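Local coordinates for uncharacterized protein ABO_0056 (Alcanivorax borkumensis, PDB 3H35) that is of unknown function but belongs to the abortive infection alpha (DUF4393) family, which suggests a possible role in defence against phage, at residues A70-T75 with E126-D131; V87-S92 with F105-L110; V119-F124 with R158-R163. All coordinates share one frame; numbering follows the deposited sequence.

Contact 1 of 3, residues A70-T75 with E126-D131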
loop_
_atom_site.group_PDB
_atom_site.type_symbol
_atom_site.label_atom_id
_atom_site.label_comp_id
_atom_site.label_asym_id
_atom_site.label_seq_id
_atom_site.Cartn_x
_atom_site.Cartn_y
_atom_site.Cartn_z
ATOM N N ALA A 70 -5.703 -11.919 -18.710
ATOM C CA ALA A 70 -4.478 -12.002 -17.952
ATOM C C ALA A 70 -3.331 -11.444 -18.807
ATOM O O ALA A 70 -3.283 -11.700 -20.017
ATOM C CB ALA A 70 -4.213 -13.460 -17.527
ATOM N N PHE A 71 -2.439 -10.652 -18.200
ATOM C CA PHE A 71 -1.290 -10.111 -18.936
ATOM C C PHE A 71 0.039 -10.484 -18.307
ATOM O O PHE A 71 0.077 -10.860 -17.136
ATOM C CB PHE A 71 -1.424 -8.587 -19.078
ATOM C CG PHE A 71 -2.605 -8.177 -19.909
ATOM C CD1 PHE A 71 -2.499 -8.097 -21.289
ATOM C CD2 PHE A 71 -3.841 -7.915 -19.310
ATOM C CE1 PHE A 71 -3.605 -7.727 -22.074
ATOM C CE2 PHE A 71 -4.964 -7.567 -20.085
ATOM C CZ PHE A 71 -4.843 -7.469 -21.467
ATOM N N ALA A 72 1.110 -10.404 -19.087
ATOM C CA ALA A 72 2.453 -10.650 -18.586
ATOM C C ALA A 72 2.837 -9.565 -17.585
ATOM O O ALA A 72 2.566 -8.371 -17.787
ATOM C CB ALA A 72 3.484 -10.725 -19.734
ATOM N N LEU A 73 3.453 -9.988 -16.498
ATOM C CA LEU A 73 3.910 -9.107 -15.454
ATOM C C LEU A 73 5.321 -9.470 -15.088
ATOM O O LEU A 73 5.629 -10.625 -14.838
ATOM C CB LEU A 73 3.007 -9.296 -14.212
ATOM C CG LEU A 73 3.145 -8.312 -13.047
ATOM C CD1 LEU A 73 2.840 -6.876 -13.534
ATOM C CD2 LEU A 73 2.215 -8.736 -11.910
ATOM N N LEU A 74 6.200 -8.500 -15.080
ATOM C CA LEU A 74 7.539 -8.716 -14.528
ATOM C C LEU A 74 7.577 -8.032 -13.184
ATOM O O LEU A 74 7.190 -6.866 -13.056
ATOM C CB LEU A 74 8.632 -8.108 -15.427
ATOM C CG LEU A 74 8.800 -8.595 -16.869
ATOM C CD1 LEU A 74 10.003 -7.827 -17.503
ATOM C CD2 LEU A 74 8.985 -10.101 -16.911
ATOM N N THR A 75 8.004 -8.761 -12.174
ATOM C CA THR A 75 8.114 -8.214 -10.846
ATOM C C THR A 75 9.573 -8.254 -10.404
ATOM O O THR A 75 10.234 -9.276 -10.521
ATOM C CB THR A 75 7.211 -9.017 -9.887
ATOM O OG1 THR A 75 5.835 -8.997 -10.355
ATOM C CG2 THR A 75 7.322 -8.468 -8.493
ATOM N N GLU A 126 2.631 -19.835 -19.158
ATOM C CA GLU A 126 3.476 -20.323 -20.250
ATOM C C GLU A 126 3.123 -19.657 -21.577
ATOM O O GLU A 126 4.005 -19.345 -22.376
ATOM C CB GLU A 126 3.409 -21.857 -20.350
ATOM C CG GLU A 126 4.213 -22.477 -21.531
ATOM C CD GLU A 126 5.683 -22.041 -21.583
ATOM O OE1 GLU A 126 6.324 -21.969 -20.522
ATOM O OE2 GLU A 126 6.203 -21.752 -22.676
ATOM N N SER A 127 1.838 -19.417 -21.797
ATOM C CA SER A 127 1.365 -18.849 -23.064
ATOM C C SER A 127 1.747 -17.384 -23.244
ATOM O O SER A 127 1.742 -16.877 -24.353
ATOM C CB SER A 127 -0.148 -18.999 -23.165
ATOM O OG SER A 127 -0.743 -18.137 -22.225
ATOM N N LEU A 128 2.089 -16.700 -22.164
ATOM C CA LEU A 128 2.571 -15.337 -22.275
ATOM C C LEU A 128 4.101 -15.213 -22.512
ATOM O O LEU A 128 4.660 -14.105 -22.423
ATOM C CB LEU A 128 2.150 -14.561 -21.022
ATOM C CG LEU A 128 0.620 -14.345 -20.896
ATOM C CD1 LEU A 128 0.286 -13.690 -19.571
ATOM C CD2 LEU A 128 0.116 -13.500 -22.010
ATOM N N ARG A 129 4.786 -16.336 -22.792
ATOM C CA ARG A 129 6.251 -16.324 -22.929
ATOM C C ARG A 129 6.793 -15.167 -23.821
ATOM O O ARG A 129 7.704 -14.413 -23.443
ATOM C CB ARG A 129 6.777 -17.678 -23.431
ATOM C CG ARG A 129 8.295 -17.788 -23.364
ATOM C CD ARG A 129 8.801 -19.213 -23.646
ATOM N NE ARG A 129 8.578 -20.180 -22.551
ATOM C CZ ARG A 129 9.348 -20.310 -21.473
ATOM N NH1 ARG A 129 10.400 -19.530 -21.278
ATOM N NH2 ARG A 129 9.054 -21.225 -20.565
ATOM N N THR A 130 6.212 -15.039 -25.002
ATOM C CA THR A 130 6.621 -13.997 -25.930
ATOM C C THR A 130 6.502 -12.618 -25.290
ATOM O O THR A 130 7.448 -11.817 -25.368
ATOM C CB THR A 130 5.786 -14.081 -27.193
ATOM O OG1 THR A 130 6.137 -15.290 -27.866
ATOM C CG2 THR A 130 6.058 -12.915 -28.106
ATOM N N ASP A 131 5.374 -12.368 -24.608
ATOM C CA ASP A 131 5.186 -11.096 -23.910
ATOM C C ASP A 131 6.221 -10.800 -22.820
ATOM O O ASP A 131 6.698 -9.675 -22.696
ATOM C CB ASP A 131 3.783 -11.014 -23.326
ATOM C CG ASP A 131 2.729 -10.854 -24.414
ATOM O OD1 ASP A 131 2.771 -9.823 -25.107
ATOM O OD2 ASP A 131 1.897 -11.764 -24.596
#
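The apolar part of the contact is carried by L128 and A72. Methyl CD1 of L128 lies over one face of the peptide that joins F71 to A72, 3.4 Å from A72 N and 3.5 Å from F71 C, while A70 O is more distant. The leucine turns its branch there because CG stands anti to its own carbonyl carbon (chi1 -67°) and the chain then extends, with chi2 near 180° placing CD1 at the far end. Nearer the backbones, A72 CB faces both L128 CB at 4.3 Å and D131 CB at 3.6 Å, so one methyl group sits against two successive inward-pointing positions of the other segment.

These positions belong to the start of helix 129-137, which follows the short 3-10 segment 126-128 and has L128 as its N-cap residue. The helix packs against strand 71-77, an inner strand of the four-stranded antiparallel sheet. Y132, one turn on from L128, continues the packing over A72 and L74, and C135 and E136 also touch L74.

Two polar atoms at the contact have partners outside it. The side chain of D131 meets A72 through CB, while its carboxylate turns to another partner: OD1 takes a hydrogen bond from ND2 of N93. A72 O is engaged by OG of S92.

On the outer side, the helix start carries a salt bridge of its own. R129 grips the E126 carboxylate side-on, NH2 reaching OE1 at 2.8 Å and NE reaching OE2 at 2.9 Å. The NE bond is nearly straight (173°) and lies in the guanidinium plane. The backbone joins the same two residues, R129 N bonding to E126 O at 3.1 Å.

Contact 2 of 3, residues V87-S92 with F105-L110. With EDO (1,2-ethanediol), chain D.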
loop_
_atom_site.group_PDB
_atom_site.type_symbol
_atom_site.label_atom_id
_atom_site.label_comp_id
_atom_site.label_asym_id
_atom_site.label_seq_id
_atom_site.Cartn_x
_atom_site.Cartn_y
_atom_site.Cartn_z
ATOM N N VAL A 87 8.446 -6.917 -2.990
ATOM C CA VAL A 87 8.179 -6.426 -4.351
ATOM C C VAL A 87 8.658 -4.970 -4.468
ATOM O O VAL A 87 8.256 -4.124 -3.680
ATOM C CB VAL A 87 6.668 -6.492 -4.697
ATOM C CG1 VAL A 87 6.372 -5.624 -5.896
ATOM C CG2 VAL A 87 6.199 -7.951 -4.893
ATOM N N LEU A 88 9.502 -4.666 -5.445
ATOM C CA LEU A 88 9.998 -3.306 -5.598
ATOM C C LEU A 88 9.423 -2.546 -6.770
ATOM O O LEU A 88 9.380 -1.352 -6.719
ATOM C CB LEU A 88 11.516 -3.297 -5.738
ATOM C CG LEU A 88 12.264 -3.734 -4.488
ATOM C CD1 LEU A 88 13.757 -3.602 -4.680
ATOM C CD2 LEU A 88 11.797 -2.927 -3.274
ATOM N N TYR A 89 9.034 -3.229 -7.848
ATOM C CA TYR A 89 8.777 -2.591 -9.102
ATOM C C TYR A 89 8.045 -3.591 -9.952
ATOM O O TYR A 89 8.323 -4.774 -9.880
ATOM C CB TYR A 89 10.099 -2.221 -9.802
ATOM C CG TYR A 89 9.975 -1.377 -11.071
ATOM C CD1 TYR A 89 9.971 -0.000 -10.994
ATOM C CD2 TYR A 89 9.953 -1.956 -12.361
ATOM C CE1 TYR A 89 9.906 0.774 -12.112
ATOM C CE2 TYR A 89 9.868 -1.150 -13.507
ATOM C CZ TYR A 89 9.862 0.203 -13.344
ATOM O OH TYR A 89 9.795 1.065 -14.417
ATOM N N ARG A 90 7.100 -3.116 -10.736
ATOM C CA ARG A 90 6.343 -3.987 -11.601
ATOM C C ARG A 90 6.191 -3.366 -12.970
ATOM O O ARG A 90 6.085 -2.157 -13.080
ATOM C CB ARG A 90 5.005 -4.342 -10.999
ATOM C CG ARG A 90 5.145 -5.404 -9.951
ATOM C CD ARG A 90 3.830 -5.872 -9.352
ATOM N NE ARG A 90 3.971 -7.260 -8.892
ATOM C CZ ARG A 90 3.454 -7.760 -7.782
ATOM N NH1 ARG A 90 2.768 -6.991 -6.941
ATOM N NH2 ARG A 90 3.657 -9.038 -7.497
ATOM N N TYR A 91 6.230 -4.220 -13.997
ATOM C CA TYR A 91 6.207 -3.792 -15.381
ATOM C C TYR A 91 5.326 -4.728 -16.186
ATOM O O TYR A 91 5.242 -5.904 -15.909
ATOM C CB TYR A 91 7.640 -3.732 -15.962
ATOM C CG TYR A 91 7.708 -3.113 -17.336
ATOM C CD1 TYR A 91 7.865 -1.731 -17.498
ATOM C CD2 TYR A 91 7.563 -3.898 -18.473
ATOM C CE1 TYR A 91 7.898 -1.154 -18.770
ATOM C CE2 TYR A 91 7.587 -3.333 -19.749
ATOM C CZ TYR A 91 7.752 -1.963 -19.888
ATOM O OH TYR A 91 7.766 -1.411 -21.166
ATOM N N SER A 92 4.659 -4.200 -17.192
ATOM C CA SER A 92 3.835 -5.043 -18.041
ATOM C C SER A 92 3.730 -4.368 -19.368
ATOM O O SER A 92 3.970 -3.160 -19.450
ATOM C CB SER A 92 2.441 -5.221 -17.444
ATOM O OG SER A 92 1.609 -5.998 -18.293
ATOM N N PHE A 105 4.563 5.464 -18.102
ATOM C CA PHE A 105 4.133 5.440 -16.711
ATOM C C PHE A 105 3.564 4.085 -16.247
ATOM O O PHE A 105 2.884 4.022 -15.217
ATOM C CB PHE A 105 3.059 6.510 -16.508
ATOM C CG PHE A 105 3.458 7.888 -16.981
ATOM C CD1 PHE A 105 4.785 8.324 -16.938
ATOM C CD2 PHE A 105 2.485 8.774 -17.457
ATOM C CE1 PHE A 105 5.148 9.597 -17.394
ATOM C CE2 PHE A 105 2.835 10.040 -17.941
ATOM C CZ PHE A 105 4.177 10.456 -17.880
ATOM N N ILE A 106 3.764 3.021 -17.029
ATOM C CA ILE A 106 3.129 1.765 -16.691
ATOM C C ILE A 106 3.508 1.285 -15.248
ATOM O O ILE A 106 2.636 0.884 -14.456
ATOM C CB ILE A 106 3.412 0.698 -17.772
ATOM C CG1 ILE A 106 2.626 -0.587 -17.508
ATOM C CG2 ILE A 106 4.963 0.393 -17.887
ATOM C CD1 ILE A 106 1.080 -0.471 -17.419
ATOM N N ALA A 107 4.789 1.408 -14.880
ATOM C CA ALA A 107 5.197 0.997 -13.548
ATOM C C ALA A 107 4.510 1.825 -12.448
ATOM O O ALA A 107 4.039 1.254 -11.452
ATOM C CB ALA A 107 6.746 0.994 -13.399
ATOM N N LEU A 108 4.387 3.136 -12.650
ATOM C CA LEU A 108 3.623 3.982 -11.730
ATOM C C LEU A 108 2.167 3.552 -11.641
ATOM O O LEU A 108 1.584 3.465 -10.540
ATOM C CB LEU A 108 3.655 5.450 -12.150
ATOM C CG LEU A 108 4.905 6.234 -11.782
ATOM C CD1 LEU A 108 5.024 7.511 -12.723
ATOM C CD2 LEU A 108 4.890 6.591 -10.270
ATOM N N TYR A 109 1.584 3.270 -12.808
ATOM C CA TYR A 109 0.186 2.854 -12.843
ATOM C C TYR A 109 -0.004 1.558 -12.093
ATOM O O TYR A 109 -0.969 1.396 -11.348
ATOM C CB TYR A 109 -0.285 2.653 -14.272
ATOM C CG TYR A 109 -0.317 3.898 -15.133
ATOM C CD1 TYR A 109 -0.454 5.184 -14.564
ATOM C CD2 TYR A 109 -0.255 3.799 -16.521
ATOM C CE1 TYR A 109 -0.503 6.322 -15.362
ATOM C CE2 TYR A 109 -0.313 4.955 -17.351
ATOM C CZ TYR A 109 -0.438 6.206 -16.763
ATOM O OH TYR A 109 -0.529 7.338 -17.564
ATOM N N LEU A 110 0.885 0.596 -12.326
ATOM C CA LEU A 110 0.762 -0.692 -11.641
ATOM C C LEU A 110 0.968 -0.562 -10.141
ATOM O O LEU A 110 0.282 -1.214 -9.349
ATOM C CB LEU A 110 1.712 -1.710 -12.220
ATOM C CG LEU A 110 1.398 -2.193 -13.640
ATOM C CD1 LEU A 110 2.592 -2.990 -14.237
ATOM C CD2 LEU A 110 0.142 -3.034 -13.630
HETATM C C1 EDO D . 4.270 -2.483 -7.768
HETATM O O1 EDO D . 5.269 -1.518 -7.397
HETATM C C2 EDO D . 3.486 -2.994 -6.578
HETATM O O2 EDO D . 3.148 -4.349 -6.826
HETATM O O HOH W 1 7.300 2.385 -16.331
HETATM O O HOH W 2 5.719 -0.586 -10.243
#
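Helix 106-110 runs across strand 87-91 at 112°, the two axes 7.0 Å apart, and the backbones come nearest where A107 faces Y91. The closeness rests on the small side chain of A107. Its CB lies 3.2 Å from R90 O, which also receives a CA-H...O contact from A107 CA. The same methyl group presses on the phenol end of Y89, near CZ and OH, in tight packing.

Beside A107, I106 sends its two branches to different residues. CG2 meets Y91 at CE1, at 3.4 Å, the two side chains crossing at about a right angle, while CG1, anti to the backbone N (chi1 -174°), lies against S92 O. One turn on, L110 puts CD1 over the backbone between R90 and S92 and reaches S92 CB at 3.9 Å.

Two waters sit between the segments. One accepts from A107 N and bonds weakly to Y89 OH. The other joins backbone to backbone, accepting from R90 N at 2.9 Å and donating to A107 O at 2.8 Å, and bonds to O1 of a 1,2-ethanediol, probably from the crystallisation liquor. O2 of this diol takes a hydrogen bond of 2.7 Å from R90 NH1, near the guanidinium plane, and V87 CG2 lies over one face of that group. R90 NH2 makes salt bridges with E160 and with E86 of the third subunit, and the ring of F114 adds a cation-pi contact. L167 of the second subunit packs on Y89 and A107.

The arrangement is a helix laid over the edge strand of an antiparallel sheet, the second strand of the 71-77/87-91 hairpin, in which L88 and Y89 both face L76 as a classic beta bulge.

Contact 3 of 3, residues V119-F124 with R158-R163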
loop_
_atom_site.group_PDB
_atom_site.type_symbol
_atom_site.label_atom_id
_atom_site.label_comp_id
_atom_site.label_asym_id
_atom_site.label_seq_id
_atom_site.Cartn_x
_atom_site.Cartn_y
_atom_site.Cartn_z
ATOM N N VAL A 119 -5.870 -5.170 -8.418
ATOM C CA VAL A 119 -5.298 -6.226 -9.241
ATOM C C VAL A 119 -4.486 -7.183 -8.351
ATOM O O VAL A 119 -4.143 -6.839 -7.206
ATOM C CB VAL A 119 -4.383 -5.642 -10.317
ATOM C CG1 VAL A 119 -5.170 -4.722 -11.291
ATOM C CG2 VAL A 119 -3.159 -4.898 -9.709
ATOM N N ILE A 120 -4.170 -8.356 -8.870
ATOM C CA ILE A 120 -3.321 -9.319 -8.172
ATOM C C ILE A 120 -2.279 -9.838 -9.132
ATOM O O ILE A 120 -2.441 -9.675 -10.345
ATOM C CB ILE A 120 -4.091 -10.516 -7.590
ATOM C CG1 ILE A 120 -4.916 -11.206 -8.689
ATOM C CG2 ILE A 120 -4.941 -10.072 -6.408
ATOM C CD1 ILE A 120 -5.590 -12.499 -8.226
ATOM N N ALA A 121 -1.215 -10.439 -8.570
ATOM C CA ALA A 121 -0.187 -11.133 -9.327
ATOM C C ALA A 121 -0.311 -12.623 -9.065
ATOM O O ALA A 121 -0.497 -13.028 -7.935
ATOM C CB ALA A 121 1.214 -10.637 -8.936
ATOM N N SER A 122 -0.246 -13.452 -10.091
ATOM C CA SER A 122 -0.182 -14.896 -9.882
ATOM C C SER A 122 0.993 -15.396 -10.668
ATOM O O SER A 122 1.764 -14.608 -11.261
ATOM C CB SER A 122 -1.482 -15.578 -10.326
ATOM O OG SER A 122 -1.744 -15.353 -11.715
ATOM N N ASP A 123 1.167 -16.713 -10.668
ATOM C CA ASP A 123 2.357 -17.304 -11.283
ATOM C C ASP A 123 2.418 -17.155 -12.779
ATOM O O ASP A 123 1.404 -16.946 -13.458
ATOM C CB ASP A 123 2.424 -18.806 -11.000
ATOM C CG ASP A 123 2.987 -19.115 -9.644
ATOM O OD1 ASP A 123 3.215 -18.170 -8.838
ATOM O OD2 ASP A 123 3.190 -20.321 -9.385
ATOM N N PHE A 124 3.646 -17.349 -13.247
ATOM C CA PHE A 124 4.005 -17.382 -14.639
ATOM C C PHE A 124 2.945 -18.076 -15.464
ATOM O O PHE A 124 2.429 -19.092 -15.039
ATOM C CB PHE A 124 5.327 -18.172 -14.723
ATOM C CG PHE A 124 5.746 -18.523 -16.098
ATOM C CD1 PHE A 124 6.316 -17.574 -16.918
ATOM C CD2 PHE A 124 5.617 -19.820 -16.561
ATOM C CE1 PHE A 124 6.737 -17.898 -18.203
ATOM C CE2 PHE A 124 6.026 -20.161 -17.826
ATOM C CZ PHE A 124 6.580 -19.193 -18.662
ATOM N N ARG A 158 10.972 -11.762 -11.543
ATOM C CA ARG A 158 10.094 -12.894 -11.551
ATOM C C ARG A 158 8.972 -12.660 -12.522
ATOM O O ARG A 158 8.308 -11.624 -12.463
ATOM C CB ARG A 158 9.523 -13.163 -10.167
ATOM C CG ARG A 158 8.759 -14.455 -10.113
ATOM C CD ARG A 158 8.409 -14.830 -8.660
ATOM N NE ARG A 158 7.829 -16.177 -8.553
ATOM C CZ ARG A 158 6.524 -16.446 -8.445
ATOM N NH1 ARG A 158 6.109 -17.708 -8.346
ATOM N NH2 ARG A 158 5.623 -15.476 -8.424
ATOM N N ARG A 159 8.772 -13.633 -13.405
ATOM C CA ARG A 159 7.693 -13.611 -14.352
ATOM C C ARG A 159 6.394 -14.038 -13.673
ATOM O O ARG A 159 6.280 -15.112 -13.113
ATOM C CB ARG A 159 7.981 -14.503 -15.546
ATOM C CG ARG A 159 9.135 -14.022 -16.430
ATOM C CD ARG A 159 9.498 -15.107 -17.413
ATOM N NE ARG A 159 10.360 -14.627 -18.478
ATOM C CZ ARG A 159 10.681 -15.341 -19.543
ATOM N NH1 ARG A 159 10.214 -16.582 -19.693
ATOM N NH2 ARG A 159 11.442 -14.804 -20.475
ATOM N N GLU A 160 5.413 -13.149 -13.744
ATOM C CA GLU A 160 4.132 -13.362 -13.111
ATOM C C GLU A 160 3.000 -12.996 -14.098
ATOM O O GLU A 160 3.241 -12.643 -15.262
ATOM C CB GLU A 160 4.083 -12.541 -11.818
ATOM C CG GLU A 160 5.168 -12.963 -10.794
ATOM C CD GLU A 160 5.118 -12.193 -9.487
ATOM O OE1 GLU A 160 4.675 -11.021 -9.466
ATOM O OE2 GLU A 160 5.533 -12.770 -8.466
ATOM N N THR A 161 1.770 -13.121 -13.624
ATOM C CA THR A 161 0.603 -12.842 -14.416
ATOM C C THR A 161 -0.305 -11.818 -13.721
ATOM O O THR A 161 -0.637 -11.973 -12.544
ATOM C CB THR A 161 -0.155 -14.139 -14.662
ATOM O OG1 THR A 161 0.752 -15.109 -15.231
ATOM C CG2 THR A 161 -1.341 -13.882 -15.602
ATOM N N LEU A 162 -0.684 -10.770 -14.443
ATOM C CA LEU A 162 -1.502 -9.689 -13.893
ATOM C C LEU A 162 -2.937 -10.023 -14.141
ATOM O O LEU A 162 -3.290 -10.347 -15.260
ATOM C CB LEU A 162 -1.176 -8.369 -14.595
ATOM C CG LEU A 162 -1.948 -7.102 -14.224
ATOM C CD1 LEU A 162 -1.613 -6.698 -12.758
ATOM C CD2 LEU A 162 -1.591 -5.981 -15.243
ATOM N N ARG A 163 -3.768 -9.912 -13.106
ATOM C CA ARG A 163 -5.220 -10.075 -13.220
ATOM C C ARG A 163 -5.957 -9.108 -12.318
ATOM O O ARG A 163 -5.397 -8.648 -11.358
ATOM C CB ARG A 163 -5.658 -11.441 -12.739
ATOM C CG ARG A 163 -4.990 -12.565 -13.396
ATOM C CD ARG A 163 -5.286 -13.806 -12.582
ATOM N NE ARG A 163 -4.374 -14.807 -13.064
ATOM C CZ ARG A 163 -4.551 -15.499 -14.174
ATOM N NH1 ARG A 163 -5.641 -15.337 -14.902
ATOM N NH2 ARG A 163 -3.626 -16.350 -14.536
HETATM O O HOH W 3 -1.350 -17.360 -13.417
HETATM O O HOH W 4 5.858 -17.341 -11.249
#
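S122 OG, set between its backbone N and carbonyl carbon (chi1 60°) toward R163, is held by two groups: R163 NE donates to it at 3.0 Å, almost straight (171°) and in the guanidinium plane, and a water lies 2.7 Å away. The same water accepts from R163 NH2 and donates to D123 O. D123 O has a second donor in T161 OG1, at 2.6 Å, which comes from above the carbonyl plane.

The frame is an antiparallel pair of strands, 119-123 at the edge of the four-stranded sheet and 156-164 next to it. I120 with R163 and S122 with T161 are hydrogen-bonded pairs, and A121 with L162 is a non-hydrogen-bonded pair between them. I120 N to R163 O, at 2.8 Å, lies nearly along the C=O axis, whereas T161 N approaches S122 O from above its carbonyl plane.

I120, S122, T161 and R163 share one face, where L88, L152 and H151 of the third subunit also pack. A121 and L162 lie on the other; L162 CD1 crosses to V119 CB at 3.8 Å, and L110 and F114 of helix 106-115 cover the leucine.

At the far end, R158 bridges two acids. NH1 reaches D123 OD1 at 3.0 Å from above the carboxylate plane, and NH2 meets E160 OE2 at 2.7 Å on its anti side. E160 is further held by T75 and R90 through OE1 and by Y77 through OE2, so the acid is probably kept ionised.

F124 and R159 lie alongside, pointing the same way, R159 CB at the ring edge near CD1, ring and guanidinium planes 11° apart, with R159 NH2 salt-bridged to E136. At the backbone a water accepts from F124 N and donates to R159 O, 2.9 Å away.

How the contacts relate
All three contacts serve one four-stranded antiparallel sheet. Contact 2 is the buried one, near the centre of the chain, where a helix crosses an edge strand through small and apolar side chains and two waters. Contact 1, at the surface, sets a helix start against an inner strand by apolar packing of A72 against L128 and CB of D131. Contact 3, partly buried, is the true strand pairing, rich in backbone bonds and charged networks. Contacts 1 and 2 share the 71-77/87-91 hairpin, joined by L74 N to Y91 O. E160 of contact 3 links all three, meeting T75 and R90. Contacts 2 and 3 touch the third subunit, whereas contact 1 touches no other chain of the assembly.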